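Local structure of phytase (Debaryomyces castellii, 2GFI) at residues N164-Y169 with A453-S458; Y169-Q173 with K190-I194; L231-L235 with I247-S253. The protein hydrolyses phytate (inositol hexakisphosphate) as a 3-phytase of the histidine acid phosphatase family, releasing phosphate. One frame throughout, in Å; residues are numbered along the deposited sequence.

Contact 1. Residues N164-Y169 with A453-S458; sequences NSGRVY and ASLINS
Asn164, Ser165 and Gly166 pair with the C-terminal tail 453-458 through four hydrogen bonds. Two are backbone bonds. Ile456 N gives to Asn164 O at 2.9 Å, and Gly166 N gives to Ile456 O at 2.7 Å. Together they form a single beta bridge between Ser165 and Ile456. The other two use side chains. Asn164 ND2 meets Ser454 O at 2.9 Å in an almost straight bond, N-H...O 179°, with the acceptor in the amide plane. The first torsion places Asn164 CG between the backbone N and carbonyl carbon (chi1 64°), and the amide reaches over to the tail. Its OD1 accepts from Glu196 N, so both ends of the amide are used. Ser165 OG gives to Ser458 O at 3.0 Å, from above the carbonyl plane. Ser458 O also accepts from His332 NE2.

Ser165 is the N-cap of helix 166-180. This helix follows strand 158-163 of the central sheet in the histidine phosphatase fold. The tail therefore lies against the helix start, next to the predicted active site. Arg167, in the first turn, carries its guanidinium close to His70, the predicted nucleophile. Ser458 C lies over one face of that group, 3.1 Å from Arg167 NH2 and offset toward the rim. The same NH2 forms a salt bridge with Glu119.

Apolar contacts complete the interface. Both methyls of Leu455 come at the Tyr169 ring obliquely, from the same side, close to its CG-CD2 bond. Leu455 CD1 comes to 3.5 Å from Tyr169 CD2, and Leu455 CD2 to 3.6 Å from Tyr169 CG. The two side chains cross at about a right angle. Ala453 CB packs on Asn164 CB at 3.8 Å.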
loop_
_atom_site.group_PDB
_atom_site.type_symbol
_atom_site.label_atom_id
_atom_site.label_comp_id
_atom_site.label_asym_id
_atom_site.label_seq_id
_atom_site.Cartn_x
_atom_site.Cartn_y
_atom_site.Cartn_z
ATOM N N ASN A 164 28.506 26.205 -3.607
ATOM C CA ASN A 164 28.953 26.516 -2.266
ATOM C C ASN A 164 27.805 26.918 -1.349
ATOM O O ASN A 164 28.022 27.321 -0.193
ATOM C CB ASN A 164 30.054 27.579 -2.303
ATOM C CG ASN A 164 29.569 28.899 -2.837
ATOM O OD1 ASN A 164 28.930 28.974 -3.887
ATOM N ND2 ASN A 164 29.884 29.956 -2.125
ATOM N N SER A 165 26.583 26.816 -1.860
ATOM C CA SER A 165 25.412 26.922 -1.000
ATOM C C SER A 165 25.488 25.867 0.106
ATOM O O SER A 165 25.799 24.723 -0.165
ATOM C CB SER A 165 24.173 26.704 -1.817
ATOM O OG SER A 165 23.111 26.358 -0.959
ATOM N N GLY A 166 25.239 26.258 1.354
ATOM C CA GLY A 166 25.377 25.355 2.488
ATOM C C GLY A 166 24.536 24.080 2.344
ATOM O O GLY A 166 25.050 22.955 2.498
ATOM N N ARG A 167 23.244 24.261 2.077
ATOM C CA ARG A 167 22.308 23.152 1.931
ATOM C C ARG A 167 22.741 22.232 0.766
ATOM O O ARG A 167 22.638 21.033 0.882
ATOM C CB ARG A 167 20.845 23.667 1.758
ATOM C CG ARG A 167 20.644 24.534 0.550
ATOM C CD ARG A 167 19.189 24.842 0.131
ATOM N NE ARG A 167 18.876 26.063 0.783
ATOM C CZ ARG A 167 18.481 27.195 0.245
ATOM N NH1 ARG A 167 18.223 27.355 -1.033
ATOM N NH2 ARG A 167 18.284 28.183 1.068
ATOM N N VAL A 168 23.221 22.812 -0.343
ATOM C CA VAL A 168 23.634 22.055 -1.519
ATOM C C VAL A 168 24.877 21.227 -1.168
ATOM O O VAL A 168 24.991 20.016 -1.475
ATOM C CB VAL A 168 23.973 22.991 -2.686
ATOM C CG1 VAL A 168 24.653 22.257 -3.786
ATOM C CG2 VAL A 168 22.716 23.677 -3.251
ATOM N N TYR A 169 25.807 21.901 -0.511
ATOM C CA TYR A 169 27.051 21.312 -0.163
ATOM C C TYR A 169 26.798 20.159 0.797
ATOM O O TYR A 169 27.420 19.090 0.689
ATOM C CB TYR A 169 27.984 22.343 0.488
ATOM C CG TYR A 169 29.190 21.667 1.087
ATOM C CD1 TYR A 169 30.292 21.305 0.294
ATOM C CD2 TYR A 169 29.215 21.343 2.428
ATOM C CE1 TYR A 169 31.400 20.648 0.847
ATOM C CE2 TYR A 169 30.286 20.692 2.970
ATOM C CZ TYR A 169 31.371 20.365 2.182
ATOM O OH TYR A 169 32.416 19.735 2.787
ATOM N N ALA A 453 35.469 27.230 -2.771
ATOM C CA ALA A 453 34.705 28.370 -2.259
ATOM C C ALA A 453 34.195 28.112 -0.860
ATOM O O ALA A 453 33.904 26.970 -0.491
ATOM C CB ALA A 453 33.568 28.685 -3.165
ATOM N N SER A 454 34.065 29.180 -0.092
ATOM C CA SER A 454 33.550 29.085 1.248
ATOM C C SER A 454 32.012 29.021 1.214
ATOM O O SER A 454 31.374 29.618 0.346
ATOM C CB SER A 454 34.054 30.289 2.069
ATOM O OG SER A 454 33.146 31.371 1.961
ATOM N N LEU A 455 31.418 28.298 2.161
ATOM C CA LEU A 455 29.972 28.058 2.145
ATOM C C LEU A 455 29.159 29.302 2.441
ATOM O O LEU A 455 29.465 30.032 3.392
ATOM C CB LEU A 455 29.588 26.921 3.105
ATOM C CG LEU A 455 30.307 25.587 2.796
ATOM C CD1 LEU A 455 29.910 24.501 3.773
ATOM C CD2 LEU A 455 30.190 25.125 1.305
ATOM N N ILE A 456 28.128 29.541 1.635
ATOM C CA ILE A 456 27.125 30.558 1.953
ATOM C C ILE A 456 25.774 29.999 2.466
ATOM O O ILE A 456 25.326 28.902 2.096
ATOM C CB ILE A 456 26.894 31.493 0.758
ATOM C CG1 ILE A 456 26.396 30.668 -0.455
ATOM C CG2 ILE A 456 28.189 32.356 0.518
ATOM C CD1 ILE A 456 26.183 31.445 -1.706
ATOM N N ASN A 457 25.133 30.807 3.304
ATOM C CA ASN A 457 23.864 30.475 3.953
ATOM C C ASN A 457 22.675 30.832 3.060
ATOM O O ASN A 457 21.877 31.675 3.420
ATOM C CB ASN A 457 23.808 31.228 5.285
ATOM C CG ASN A 457 22.912 30.572 6.307
ATOM O OD1 ASN A 457 22.324 31.258 7.162
ATOM N ND2 ASN A 457 22.819 29.253 6.261
ATOM N N SER A 458 22.574 30.207 1.887
ATOM C CA SER A 458 21.481 30.479 0.928
ATOM C C SER A 458 21.064 29.267 0.061
ATOM O O SER A 458 21.635 28.964 -0.996
ATOM C CB SER A 458 21.791 31.691 0.049
ATOM O OG SER A 458 22.870 31.410 -0.818
#

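Contact 2. Residues Y169-Q173 with K190-I194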
loop_
_atom_site.group_PDB
_atom_site.type_symbol
_atom_site.label_atom_id
_atom_site.label_comp_id
_atom_site.label_asym_id
_atom_site.label_seq_id
_atom_site.Cartn_x
_atom_site.Cartn_y
_atom_site.Cartn_z
ATOM N N TYR A 169 25.807 21.901 -0.511
ATOM C CA TYR A 169 27.051 21.312 -0.163
ATOM C C TYR A 169 26.798 20.159 0.797
ATOM O O TYR A 169 27.420 19.090 0.689
ATOM C CB TYR A 169 27.984 22.343 0.488
ATOM C CG TYR A 169 29.190 21.667 1.087
ATOM C CD1 TYR A 169 30.292 21.305 0.294
ATOM C CD2 TYR A 169 29.215 21.343 2.428
ATOM C CE1 TYR A 169 31.400 20.648 0.847
ATOM C CE2 TYR A 169 30.286 20.692 2.970
ATOM C CZ TYR A 169 31.371 20.365 2.182
ATOM O OH TYR A 169 32.416 19.735 2.787
ATOM N N GLN A 170 25.898 20.385 1.742
ATOM C CA GLN A 170 25.608 19.368 2.741
ATOM C C GLN A 170 24.941 18.162 2.080
ATOM O O GLN A 170 25.274 17.037 2.362
ATOM C CB GLN A 170 24.761 19.929 3.889
ATOM C CG GLN A 170 24.621 18.943 5.005
ATOM C CD GLN A 170 24.092 19.576 6.256
ATOM O OE1 GLN A 170 23.084 20.276 6.206
ATOM N NE2 GLN A 170 24.752 19.310 7.399
ATOM N N THR A 171 24.043 18.416 1.159
ATOM C CA THR A 171 23.448 17.367 0.367
ATOM C C THR A 171 24.537 16.496 -0.250
ATOM O O THR A 171 24.476 15.263 -0.131
ATOM C CB THR A 171 22.565 17.962 -0.689
ATOM O OG1 THR A 171 21.495 18.626 -0.029
ATOM C CG2 THR A 171 21.851 16.863 -1.490
ATOM N N SER A 172 25.557 17.146 -0.834
ATOM C CA SER A 172 26.543 16.428 -1.623
ATOM C C SER A 172 27.270 15.485 -0.702
ATOM O O SER A 172 27.604 14.384 -1.095
ATOM C CB SER A 172 27.512 17.390 -2.352
ATOM O OG SER A 172 28.441 17.970 -1.457
ATOM N N GLN A 173 27.471 15.926 0.538
ATOM C CA GLN A 173 28.225 15.173 1.541
ATOM C C GLN A 173 27.431 14.029 2.094
ATOM O O GLN A 173 27.983 12.971 2.352
ATOM C CB GLN A 173 28.654 16.085 2.700
ATOM C CG GLN A 173 29.624 17.164 2.247
ATOM C CD GLN A 173 30.803 16.564 1.517
ATOM O OE1 GLN A 173 30.871 16.613 0.282
ATOM N NE2 GLN A 173 31.687 15.944 2.255
ATOM N N LYS A 190 36.727 13.509 -2.982
ATOM C CA LYS A 190 37.223 14.843 -3.061
ATOM C C LYS A 190 36.100 15.714 -3.587
ATOM O O LYS A 190 35.597 15.498 -4.698
ATOM C CB LYS A 190 38.492 14.914 -3.926
ATOM C CG LYS A 190 39.773 14.225 -3.263
ATOM C CD LYS A 190 40.122 14.755 -1.843
ATOM C CE LYS A 190 41.489 14.263 -1.354
ATOM N NZ LYS A 190 41.919 15.025 -0.099
ATOM N N THR A 191 35.711 16.695 -2.777
ATOM C CA THR A 191 34.625 17.561 -3.138
ATOM C C THR A 191 35.159 18.850 -3.719
ATOM O O THR A 191 36.009 19.513 -3.113
ATOM C CB THR A 191 33.768 17.869 -1.909
ATOM O OG1 THR A 191 33.170 16.658 -1.455
ATOM C CG2 THR A 191 32.595 18.762 -2.279
ATOM N N ASN A 192 34.610 19.210 -4.866
ATOM C CA ASN A 192 34.919 20.433 -5.556
ATOM C C ASN A 192 33.757 21.366 -5.390
ATOM O O ASN A 192 32.656 21.096 -5.855
ATOM C CB ASN A 192 35.207 20.115 -7.023
ATOM C CG ASN A 192 36.225 19.004 -7.158
ATOM O OD1 ASN A 192 37.380 19.168 -6.767
ATOM N ND2 ASN A 192 35.784 17.840 -7.623
ATOM N N ILE A 193 34.004 22.441 -4.656
ATOM C CA ILE A 193 33.001 23.397 -4.313
ATOM C C ILE A 193 33.168 24.509 -5.307
ATOM O O ILE A 193 34.170 25.204 -5.302
ATOM C CB ILE A 193 33.225 23.933 -2.894
ATOM C CG1 ILE A 193 33.460 22.803 -1.899
ATOM C CG2 ILE A 193 32.047 24.821 -2.453
ATOM C CD1 ILE A 193 33.794 23.312 -0.506
ATOM N N ILE A 194 32.164 24.688 -6.144
ATOM C CA ILE A 194 32.209 25.593 -7.254
ATOM C C ILE A 194 31.366 26.777 -6.848
ATOM O O ILE A 194 30.147 26.660 -6.573
ATOM C CB ILE A 194 31.642 24.868 -8.493
ATOM C CG1 ILE A 194 32.543 23.680 -8.824
ATOM C CG2 ILE A 194 31.555 25.774 -9.686
ATOM C CD1 ILE A 194 31.726 22.505 -9.170
HETATM O O HOH W 1 33.935 15.692 0.852
#
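Thr191 meets both Gln173 and Tyr169, its hydroxyl on the first and its methyl on the second. The contact belongs to the beta-alpha-beta unit of strand 158-163, helix 166-180 and strand 189-194. Here the helix runs nearly antiparallel to the last strand, at 163°, with the short axes 10.4 Å apart. Thr191 OG1 gives a hydrogen bond to Gln173 OE1 at 2.9 Å, the donor tilted 21° from the carbonyl plane. The methyl CG2 of Thr191 approaches Tyr169 CE1 obliquely at 3.8 Å. Ile193 CD1 reaches Tyr169 CE1 at the same distance, so one ring carbon touches two strand side chains.

Outside this shell, a water bridges the polar pair. It accepts from Gln173 NE2 and donates to Thr191 OG1, so it ties down the amide nitrogen too. Gln173 CG, anti to the carbonyl carbon (chi1 -64°), sits over one face of the Tyr169 ring, 3.5 Å above the plane and offset toward its rim. The bend at chi2 then turns the amide toward Thr191. Within the helix, Gln173 N gives to Tyr169 O. Tyr169 O takes a second bond from Ser172 OG at 2.6 Å.

Contact 3. Residues L231-L235 with I247-S253; sequences LTKAL and ITEDDVS
Helices 229-241 and 249-266 are joined by a short connection and cross here almost perpendicularly, at 92°, with the short axes 8.9 Å apart. Leu231 and Leu235, one turn apart, point from the first helix into the start of the second. Leu235 CD1 lies 3.3 Å from Ile247 CG1, tighter than usual for two carbons. Leu235 CD1 also touches Val252 CG2 at 3.7 Å. With CG anti to the backbone N (chi1 -171°), Leu235 reaches the start of the second helix, and its CD2 lies by Ile247 O and Glu249 OE1. Leu231 CD2 packs on Ser253 CA at 3.7 Å, while Ala234 CB meets Val252 CG1.

The second helix starts with a capping box. Thr248 is the N-cap, and its OG1 accepts from Asp251 N at 3.1 Å. In return Asp251 OD2 takes the N-H of Thr248 N at 2.9 Å, from above the carboxylate plane. Asp251 OD2 also forms a salt bridge with Lys89 of helix 77-91.

One polar bond joins the helices. Glu249 CG lies beside Leu231 CB, and the bend at chi2 (96°) carries the carboxylate to Thr232. Glu249 OE2 accepts from Thr232 OG1 at 2.6 Å, through the lone pair facing away from OE1.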
loop_
_atom_site.group_PDB
_atom_site.type_symbol
_atom_site.label_atom_id
_atom_site.label_comp_id
_atom_site.label_asym_id
_atom_site.label_seq_id
_atom_site.Cartn_x
_atom_site.Cartn_y
_atom_site.Cartn_z
ATOM N N LEU A 231 -7.616 32.251 -3.809
ATOM C CA LEU A 231 -7.049 32.818 -2.576
ATOM C C LEU A 231 -8.114 33.579 -1.808
ATOM O O LEU A 231 -8.271 33.399 -0.597
ATOM C CB LEU A 231 -5.834 33.695 -2.859
ATOM C CG LEU A 231 -4.616 32.950 -3.439
ATOM C CD1 LEU A 231 -3.624 33.979 -3.950
ATOM C CD2 LEU A 231 -3.964 31.996 -2.424
ATOM N N THR A 232 -8.890 34.377 -2.531
ATOM C CA THR A 232 -9.981 35.117 -1.942
ATOM C C THR A 232 -11.013 34.181 -1.353
ATOM O O THR A 232 -11.500 34.411 -0.235
ATOM C CB THR A 232 -10.598 35.974 -2.993
ATOM O OG1 THR A 232 -9.574 36.824 -3.521
ATOM C CG2 THR A 232 -11.619 36.933 -2.365
ATOM N N LYS A 233 -11.326 33.110 -2.080
ATOM C CA LYS A 233 -12.312 32.171 -1.597
ATOM C C LYS A 233 -11.789 31.477 -0.362
ATOM O O LYS A 233 -12.532 31.297 0.596
ATOM C CB LYS A 233 -12.699 31.145 -2.662
ATOM C CG LYS A 233 -13.386 31.757 -3.892
ATOM C CD LYS A 233 -13.553 30.714 -4.992
ATOM C CE LYS A 233 -14.686 31.071 -5.932
ATOM N NZ LYS A 233 -14.219 32.103 -6.911
ATOM N N ALA A 234 -10.509 31.111 -0.369
ATOM C CA ALA A 234 -9.950 30.410 0.780
ATOM C C ALA A 234 -10.033 31.358 1.986
ATOM O O ALA A 234 -10.606 31.000 3.003
ATOM C CB ALA A 234 -8.530 29.967 0.505
ATOM N N LEU A 235 -9.528 32.587 1.817
ATOM C CA LEU A 235 -9.599 33.635 2.823
ATOM C C LEU A 235 -11.008 33.860 3.359
ATOM O O LEU A 235 -11.221 33.877 4.563
ATOM C CB LEU A 235 -9.030 34.945 2.259
ATOM C CG LEU A 235 -8.838 36.098 3.251
ATOM C CD1 LEU A 235 -7.954 35.683 4.457
ATOM C CD2 LEU A 235 -8.256 37.274 2.547
ATOM N N ILE A 247 -6.033 38.766 7.741
ATOM C CA ILE A 247 -4.924 38.351 6.906
ATOM C C ILE A 247 -5.317 38.589 5.466
ATOM O O ILE A 247 -6.504 38.739 5.149
ATOM C CB ILE A 247 -4.502 36.873 7.157
ATOM C CG1 ILE A 247 -5.613 35.887 6.772
ATOM C CG2 ILE A 247 -4.025 36.645 8.624
ATOM C CD1 ILE A 247 -5.192 34.385 6.871
ATOM N N THR A 248 -4.310 38.643 4.607
ATOM C CA THR A 248 -4.495 38.871 3.180
ATOM C C THR A 248 -4.427 37.590 2.353
ATOM O O THR A 248 -4.064 36.508 2.850
ATOM C CB THR A 248 -3.421 39.860 2.650
ATOM O OG1 THR A 248 -2.128 39.336 2.936
ATOM C CG2 THR A 248 -3.432 41.198 3.461
ATOM N N GLU A 249 -4.774 37.758 1.081
ATOM C CA GLU A 249 -4.642 36.758 0.038
ATOM C C GLU A 249 -3.186 36.353 -0.106
ATOM O O GLU A 249 -2.915 35.179 -0.257
ATOM C CB GLU A 249 -5.136 37.318 -1.280
ATOM C CG GLU A 249 -6.608 37.084 -1.518
ATOM C CD GLU A 249 -7.484 38.252 -1.125
ATOM O OE1 GLU A 249 -7.052 39.086 -0.302
ATOM O OE2 GLU A 249 -8.621 38.338 -1.646
ATOM N N ASP A 250 -2.285 37.340 -0.027
ATOM C CA ASP A 250 -0.841 37.163 0.061
ATOM C C ASP A 250 -0.423 36.250 1.197
ATOM O O ASP A 250 0.441 35.418 1.008
ATOM C CB ASP A 250 -0.125 38.527 0.268
ATOM C CG ASP A 250 1.435 38.402 0.293
ATOM O OD1 ASP A 250 1.975 37.844 -0.721
ATOM O OD2 ASP A 250 2.207 38.847 1.248
ATOM N N ASP A 251 -0.984 36.465 2.381
ATOM C CA ASP A 251 -0.775 35.598 3.537
ATOM C C ASP A 251 -1.184 34.156 3.259
ATOM O O ASP A 251 -0.405 33.243 3.486
ATOM C CB ASP A 251 -1.552 36.139 4.740
ATOM C CG ASP A 251 -1.037 37.511 5.187
ATOM O OD1 ASP A 251 0.131 37.858 4.848
ATOM O OD2 ASP A 251 -1.720 38.310 5.855
ATOM N N VAL A 252 -2.407 33.993 2.762
ATOM C CA VAL A 252 -2.986 32.724 2.403
ATOM C C VAL A 252 -2.083 32.037 1.368
ATOM O O VAL A 252 -1.770 30.878 1.506
ATOM C CB VAL A 252 -4.422 32.889 1.865
ATOM C CG1 VAL A 252 -4.991 31.534 1.402
ATOM C CG2 VAL A 252 -5.336 33.524 2.925
ATOM N N SER A 253 -1.641 32.770 0.371
ATOM C CA SER A 253 -0.744 32.227 -0.617
ATOM C C SER A 253 0.548 31.668 -0.003
ATOM O O SER A 253 1.051 30.658 -0.440
ATOM C CB SER A 253 -0.395 33.303 -1.605
ATOM O OG SER A 253 0.377 32.724 -2.634
#

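Contacts 1 and 2 share Tyr169 and helix 166-180, and their centres are about 9 Å apart. The side chain of Tyr169 is about 8 Å from that of His70. The two contacts also touch directly, with Ile193 CG2 at 3.4 Å from Asn164 CB. Contact 1 is the nearer to the predicted catalytic residues: the side chain of Arg167 is about 3 Å from that of His70 and about 7 Å from that of Asp333. Contact 3 is remote from these sites. Its centre is about 34 Å from that of contact 1 and about 39 Å from that of contact 2. Along the chain, contacts 2 and 3 both fall inside the long loop closed by contact 1.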